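Beta-gamma-crystallin (PDB 4IAU) is of unknown function but binds calcium and belongs to the beta/gamma-crystallin family of Greek key proteins. Local coordinates at residues Thr23-Asp28 with Arg74-Val79; Lys36-Phe41 with Trp57-Glu62. All coordinates share one frame; numbering follows the deposited sequence. Where two conformers were deposited one is given.

Contact 1. Residues Thr23-Asp28 with Arg74-Val79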
loop_
_atom_site.group_PDB
_atom_site.type_symbol
_atom_site.label_atom_id
_atom_site.label_comp_id
_atom_site.label_asym_id
_atom_site.label_seq_id
_atom_site.Cartn_x
_atom_site.Cartn_y
_atom_site.Cartn_z
ATOM N N THR A 23 -6.614 -1.368 -11.184
ATOM C CA THR A 23 -7.500 -0.377 -10.640
ATOM C C THR A 23 -8.951 -0.784 -10.696
ATOM O O THR A 23 -9.794 -0.267 -9.944
ATOM C CB THR A 23 -7.384 0.982 -11.442
ATOM O OG1 THR A 23 -7.570 0.654 -12.853
ATOM C CG2 THR A 23 -6.043 1.589 -11.330
ATOM N N ASN A 24 -9.270 -1.666 -11.640
ATOM C CA ASN A 24 -10.603 -2.258 -11.814
ATOM C C ASN A 24 -10.358 -3.723 -12.206
ATOM O O ASN A 24 -9.290 -4.038 -12.733
ATOM C CB ASN A 24 -11.406 -1.593 -12.904
ATOM C CG ASN A 24 -11.671 -0.152 -12.729
ATOM O OD1 ASN A 24 -12.575 0.261 -11.987
ATOM N ND2 ASN A 24 -10.888 0.646 -13.431
ATOM N N ILE A 25 -11.340 -4.563 -11.964
ATOM C CA ILE A 25 -11.227 -5.974 -12.342
ATOM C C ILE A 25 -12.644 -6.419 -12.667
ATOM O O ILE A 25 -13.535 -6.300 -11.841
ATOM C CB ILE A 25 -10.476 -6.781 -11.248
ATOM C CG1 ILE A 25 -10.284 -8.216 -11.709
ATOM C CG2 ILE A 25 -11.118 -6.742 -9.895
ATOM C CD1 ILE A 25 -9.298 -8.333 -12.835
ATOM N N THR A 26 -12.869 -6.977 -13.850
ATOM C CA THR A 26 -14.243 -7.402 -14.208
ATOM C C THR A 26 -14.630 -8.706 -13.523
ATOM O O THR A 26 -15.744 -8.884 -13.025
ATOM C CB THR A 26 -14.397 -7.474 -15.727
ATOM O OG1 THR A 26 -14.352 -6.153 -16.266
ATOM C CG2 THR A 26 -15.779 -8.009 -16.049
ATOM N N THR A 27 -13.684 -9.622 -13.438
ATOM C CA THR A 27 -13.886 -10.920 -12.870
ATOM C C THR A 27 -14.005 -10.830 -11.357
ATOM O O THR A 27 -13.280 -10.071 -10.731
ATOM C CB THR A 27 -12.702 -11.840 -13.217
ATOM O OG1 THR A 27 -12.690 -12.079 -14.632
ATOM C CG2 THR A 27 -12.837 -13.226 -12.585
ATOM N N ASP A 28 -14.908 -11.608 -10.778
ATOM C CA ASP A 28 -15.045 -11.761 -9.335
ATOM C C ASP A 28 -14.157 -12.907 -8.878
ATOM O O ASP A 28 -14.380 -14.074 -9.249
ATOM C CB ASP A 28 -16.469 -12.040 -8.934
ATOM C CG ASP A 28 -17.433 -10.889 -9.104
ATOM O OD1 ASP A 28 -17.016 -9.764 -9.320
ATOM O OD2 ASP A 28 -18.644 -11.146 -8.980
ATOM N N ARG A 74 -12.381 -5.435 -5.817
ATOM C CA ARG A 74 -12.636 -4.590 -6.985
ATOM C C ARG A 74 -11.386 -3.866 -7.450
ATOM O O ARG A 74 -11.429 -3.229 -8.517
ATOM C CB ARG A 74 -13.801 -3.627 -6.744
ATOM C CG ARG A 74 -15.167 -4.301 -6.691
ATOM C CD ARG A 74 -15.806 -4.454 -8.068
ATOM N NE ARG A 74 -15.219 -5.460 -8.918
ATOM C CZ ARG A 74 -15.592 -6.723 -8.955
ATOM N NH1 ARG A 74 -16.451 -7.204 -8.106
ATOM N NH2 ARG A 74 -15.051 -7.545 -9.859
ATOM N N SER A 75 -10.280 -3.956 -6.732
ATOM C CA SER A 75 -8.998 -3.462 -7.168
ATOM C C SER A 75 -7.940 -4.098 -6.282
ATOM O O SER A 75 -8.229 -4.570 -5.181
ATOM C CB SER A 75 -8.900 -1.927 -7.138
ATOM O OG SER A 75 -9.107 -1.390 -5.847
ATOM N N PHE A 76 -6.680 -4.084 -6.755
ATOM C CA PHE A 76 -5.585 -4.659 -5.982
ATOM C C PHE A 76 -4.300 -4.216 -6.629
ATOM O O PHE A 76 -4.239 -3.906 -7.827
ATOM C CB PHE A 76 -5.703 -6.190 -5.866
ATOM C CG PHE A 76 -5.819 -6.947 -7.173
ATOM C CD1 PHE A 76 -7.062 -7.153 -7.733
ATOM C CD2 PHE A 76 -4.712 -7.448 -7.833
ATOM C CE1 PHE A 76 -7.174 -7.876 -8.925
ATOM C CE2 PHE A 76 -4.847 -8.148 -8.999
ATOM C CZ PHE A 76 -6.076 -8.370 -9.563
ATOM N N ARG A 77 -3.219 -4.198 -5.822
ATOM C CA ARG A 77 -1.951 -3.704 -6.344
ATOM C C ARG A 77 -0.798 -4.220 -5.513
ATOM O O ARG A 77 -0.945 -4.482 -4.311
ATOM C CB ARG A 77 -1.916 -2.157 -6.395
ATOM C CG ARG A 77 -2.190 -1.511 -5.028
ATOM C CD ARG A 77 -2.130 0.008 -5.159
ATOM N NE ARG A 77 -2.660 0.643 -3.970
ATOM C CZ ARG A 77 -2.925 1.953 -3.887
ATOM N NH1 ARG A 77 -2.625 2.754 -4.914
ATOM N NH2 ARG A 77 -3.475 2.462 -2.811
ATOM N N PRO A 78 0.386 -4.321 -6.108
ATOM C CA PRO A 78 1.573 -4.696 -5.365
ATOM C C PRO A 78 2.108 -3.497 -4.589
ATOM O O PRO A 78 1.873 -2.340 -4.900
ATOM C CB PRO A 78 2.545 -5.137 -6.473
ATOM C CG PRO A 78 2.166 -4.242 -7.655
ATOM C CD PRO A 78 0.684 -4.113 -7.562
ATOM N N VAL A 79 2.906 -3.819 -3.564
ATOM C CA VAL A 79 3.637 -2.828 -2.826
ATOM C C VAL A 79 5.039 -2.801 -3.436
ATOM O O VAL A 79 5.890 -3.647 -3.161
ATOM C CB VAL A 79 3.674 -3.123 -1.327
ATOM C CG1 VAL A 79 4.419 -2.023 -0.572
ATOM C CG2 VAL A 79 2.243 -3.288 -0.761
HETATM O O HOH W 1 -13.458 -3.550 -10.294
#
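Arg-74 has CG beside its own backbone N (chi1 -71°), and bends at chi2 and chi3 double the chain back, bringing the guanidinium to the loop 23-28. There NH2 donates a nearly straight bond of 2.8 Å to the carbonyl O of Ile-25; the oxygen lies close to the guanidinium plane, although NH2 is tilted from that of the carbonyl. Both NH1 and NH2 grip OD1 of Asp-28: NH1, 2.9 Å from it, comes from the syn side but well out of the carboxylate plane, NH2 nearly along the C-O axis. One water also sits at this edge, accepting from Arg-74 NE and Ile-25 N and donating to Arg-74 O at 2.7 Å. In this Greek key domain the loop joins strands 15-18 and 31-36 and meets strand 75-78 of the other sheet at a classic beta bulge, Arg-74 and Ser-75 opposite Tyr-42. With an alanine replacing the arginine, Asp-28 would probably lose its charge partner and the Ile-25 carbonyl its donor, freeing the loop to shift. Ile-25 points its CB toward strand 75-78, 4.2 Å from CE1 of Phe-76. Ser-75 CB packs against Thr-23 O, while its OG is hydrogen-bonded to Gln-44 O and Tyr-47 N.

Contact 2. Residues Lys36-Phe41 with Trp57-Glu62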
loop_
_atom_site.group_PDB
_atom_site.type_symbol
_atom_site.label_atom_id
_atom_site.label_comp_id
_atom_site.label_asym_id
_atom_site.label_seq_id
_atom_site.Cartn_x
_atom_site.Cartn_y
_atom_site.Cartn_z
ATOM N N LYS A 36 4.845 -13.864 -5.221
ATOM C CA LYS A 36 6.001 -12.983 -5.125
ATOM C C LYS A 36 5.529 -11.611 -4.664
ATOM O O LYS A 36 4.602 -11.034 -5.207
ATOM C CB LYS A 36 6.741 -12.788 -6.449
ATOM C CG LYS A 36 7.243 -14.039 -7.120
ATOM C CD LYS A 36 7.896 -13.652 -8.492
ATOM C CE LYS A 36 8.316 -14.853 -9.217
ATOM N NZ LYS A 36 8.791 -14.321 -10.550
ATOM N N GLY A 37 6.228 -11.069 -3.677
ATOM C CA GLY A 37 6.019 -9.695 -3.254
ATOM C C GLY A 37 4.959 -9.586 -2.169
ATOM O O GLY A 37 4.749 -10.484 -1.355
HETATM N N MSE A 38 4.314 -8.418 -2.122
HETATM C CA MSE A 38 3.286 -8.095 -1.153
HETATM C C MSE A 38 2.178 -7.351 -1.902
HETATM O O MSE A 38 2.487 -6.471 -2.706
HETATM C CB MSE A 38 3.827 -7.205 -0.044
HETATM C CG MSE A 38 4.830 -7.887 0.832
HETATM SE SE MSE A 38 5.336 -6.716 2.323
HETATM C CE MSE A 38 3.919 -5.438 2.115
ATOM N N TRP A 39 0.932 -7.706 -1.646
ATOM C CA TRP A 39 -0.168 -7.144 -2.363
ATOM C C TRP A 39 -1.249 -6.633 -1.410
ATOM O O TRP A 39 -1.447 -7.186 -0.343
ATOM C CB TRP A 39 -0.803 -8.183 -3.310
ATOM C CG TRP A 39 0.080 -8.571 -4.451
ATOM C CD1 TRP A 39 1.214 -9.331 -4.396
ATOM C CD2 TRP A 39 -0.081 -8.195 -5.814
ATOM N NE1 TRP A 39 1.760 -9.466 -5.658
ATOM C CE2 TRP A 39 0.978 -8.784 -6.545
ATOM C CE3 TRP A 39 -1.058 -7.450 -6.520
ATOM C CZ2 TRP A 39 1.103 -8.621 -7.940
ATOM C CZ3 TRP A 39 -0.936 -7.281 -7.896
ATOM C CH2 TRP A 39 0.152 -7.872 -8.582
ATOM N N ILE A 40 -1.992 -5.631 -1.856
ATOM C CA ILE A 40 -3.122 -5.114 -1.105
ATOM C C ILE A 40 -4.336 -5.224 -2.003
ATOM O O ILE A 40 -4.297 -4.889 -3.197
ATOM C CB ILE A 40 -2.935 -3.648 -0.632
ATOM C CG1 ILE A 40 -1.547 -3.428 -0.073
ATOM C CG2 ILE A 40 -4.014 -3.305 0.393
ATOM C CD1 ILE A 40 -1.177 -2.035 0.273
ATOM N N PHE A 41 -5.427 -5.711 -1.421
ATOM C CA PHE A 41 -6.713 -5.938 -2.061
ATOM C C PHE A 41 -7.745 -5.024 -1.439
ATOM O O PHE A 41 -7.727 -4.816 -0.218
ATOM C CB PHE A 41 -7.150 -7.401 -1.957
ATOM C CG PHE A 41 -6.083 -8.346 -2.510
ATOM C CD1 PHE A 41 -5.013 -8.700 -1.680
ATOM C CD2 PHE A 41 -6.156 -8.812 -3.821
ATOM C CE1 PHE A 41 -4.006 -9.470 -2.248
ATOM C CE2 PHE A 41 -5.124 -9.549 -4.360
ATOM C CZ PHE A 41 -4.053 -9.847 -3.558
ATOM N N TRP A 57 -10.325 -3.970 3.168
ATOM C CA TRP A 57 -9.022 -4.121 2.570
ATOM C C TRP A 57 -8.292 -5.238 3.239
ATOM O O TRP A 57 -8.558 -5.561 4.410
ATOM C CB TRP A 57 -8.244 -2.768 2.705
ATOM C CG TRP A 57 -7.971 -2.478 4.153
ATOM C CD1 TRP A 57 -8.858 -1.918 5.043
ATOM C CD2 TRP A 57 -6.789 -2.803 4.889
ATOM N NE1 TRP A 57 -8.283 -1.872 6.289
ATOM C CE2 TRP A 57 -7.028 -2.395 6.234
ATOM C CE3 TRP A 57 -5.574 -3.387 4.582
ATOM C CZ2 TRP A 57 -6.060 -2.572 7.218
ATOM C CZ3 TRP A 57 -4.609 -3.562 5.568
ATOM C CH2 TRP A 57 -4.883 -3.139 6.863
ATOM N N ILE A 58 -7.281 -5.794 2.552
ATOM C CA ILE A 58 -6.418 -6.782 3.171
ATOM C C ILE A 58 -5.051 -6.724 2.490
ATOM O O ILE A 58 -4.986 -6.640 1.266
ATOM C CB ILE A 58 -7.020 -8.194 3.166
ATOM C CG1 ILE A 58 -6.125 -9.160 3.950
ATOM C CG2 ILE A 58 -7.286 -8.698 1.754
ATOM C CD1 ILE A 58 -6.812 -10.467 4.269
ATOM N N LYS A 59 -3.987 -6.784 3.276
ATOM C CA LYS A 59 -2.638 -6.873 2.801
ATOM C C LYS A 59 -2.167 -8.324 2.952
ATOM O O LYS A 59 -2.285 -8.875 4.047
ATOM C CB LYS A 59 -1.717 -5.909 3.581
ATOM C CG LYS A 59 -0.264 -5.963 3.129
ATOM C CD LYS A 59 0.769 -5.053 3.760
ATOM C CE LYS A 59 1.449 -5.672 4.942
ATOM N NZ LYS A 59 2.142 -6.962 4.773
ATOM N N LEU A 60 -1.635 -8.901 1.894
ATOM C CA LEU A 60 -1.188 -10.257 1.886
ATOM C C LEU A 60 0.249 -10.398 1.407
ATOM O O LEU A 60 0.701 -9.789 0.458
ATOM C CB LEU A 60 -2.104 -11.129 0.969
ATOM C CG LEU A 60 -3.554 -11.228 1.453
ATOM C CD1 LEU A 60 -4.386 -11.974 0.405
ATOM C CD2 LEU A 60 -3.617 -11.930 2.794
ATOM N N ASP A 61 0.952 -11.271 2.153
ATOM C CA ASP A 61 2.339 -11.619 1.884
ATOM C C ASP A 61 2.419 -12.939 1.137
ATOM O O ASP A 61 1.441 -13.663 0.956
ATOM C CB ASP A 61 3.080 -11.671 3.199
ATOM C CG ASP A 61 3.160 -10.360 3.951
ATOM O OD1 ASP A 61 2.849 -9.253 3.466
ATOM O OD2 ASP A 61 3.550 -10.448 5.125
ATOM N N GLU A 62 3.628 -13.244 0.690
ATOM C CA GLU A 62 3.909 -14.508 0.003
ATOM C C GLU A 62 3.360 -15.676 0.782
ATOM O O GLU A 62 3.504 -15.752 2.026
ATOM C CB GLU A 62 5.416 -14.638 -0.154
ATOM C CG GLU A 62 5.957 -13.749 -1.273
ATOM C CD GLU A 62 7.444 -13.482 -1.271
ATOM O OE1 GLU A 62 8.170 -13.980 -0.376
ATOM O OE2 GLU A 62 7.950 -12.820 -2.241
HETATM O O HOH W 2 5.653 -11.211 1.180
#
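Trp-39 and Leu-60 form a hydrogen-bonded antiparallel pair, Trp-39 N reaching Leu-60 O at 3.0 Å and Leu-60 N returning to Trp-39 O at 2.8 Å. Phe-41 and Ile-58 repeat the exchange two residues on, and between them Ile-40 faces Lys-59 in a non-hydrogen-bonded pair. Side chains then divide between the faces. On that of Trp-39 and Phe-41, the Phe-41 ring and the Leu-60 side chain cross at about a right angle, with CE1 of Phe-41 3.7 Å from CD1 of Leu-60; CB of Phe-41 rests on CG2 of Ile-58. On the other face the selenomethionine Met-38 is bent at chi3; in the conformers described here its CE lies 3.5 Å from Lys-59 NZ, and its side chain lies beside that of Asp-61, pointing the same way. Lys-59 NZ makes a 2.7 Å salt bridge to Asp-61 OD1. At the Gly-37 end, CG beside the backbone N (chi1 -76°) and an extended chain set OE2 of Glu-62 to accept from Gly-37 N at 2.8 Å, on its anti side. A water bridges Gly-37 O and Glu-62 N. Further out, Trp-39 NE1 reaches back to Lys-36 O, 3.3 Å away and within the indole plane, which helps fix the turn of the ring. Val-32 and Val-34 lie against Leu-60, and Val-6 touches both Trp-39 and Phe-41, so this face looks into the core. On the opposite face Ile-40 and Trp-57, the latter edge-to-face, meet Phe-94 in the loop after strand 86-89, where the sheet approaches the second domain. Strand 38-42 is thus the centre of the sheet 57-61/38-42/75-78, which packs against strands 31-36 and 5-9 in the Greek key beta-sandwich of this crystallin family.

How the contacts relate
From the N terminus, strands 5-9 and 15-18 come first, and then the loop 23-28, the first half of contact 1. Strand 31-36 leads directly into 38-42, and contact 2 closes a loop from there through helix 45-48 to strand 57-61. Only after strand 67-68 does 74-79 return to complete contact 1, so contact 2 is nested inside the larger loop. The two meet within one three-stranded sheet, where 38-42 is the central strand, flanked by 57-61 and 75-78: Val-79 N lies 2.8 Å from Met-38 O, a probable hydrogen bond. Contact 2 thus builds one side of that sheet, whereas contact 1 ties its other edge to the connection between strands of the partner sheet.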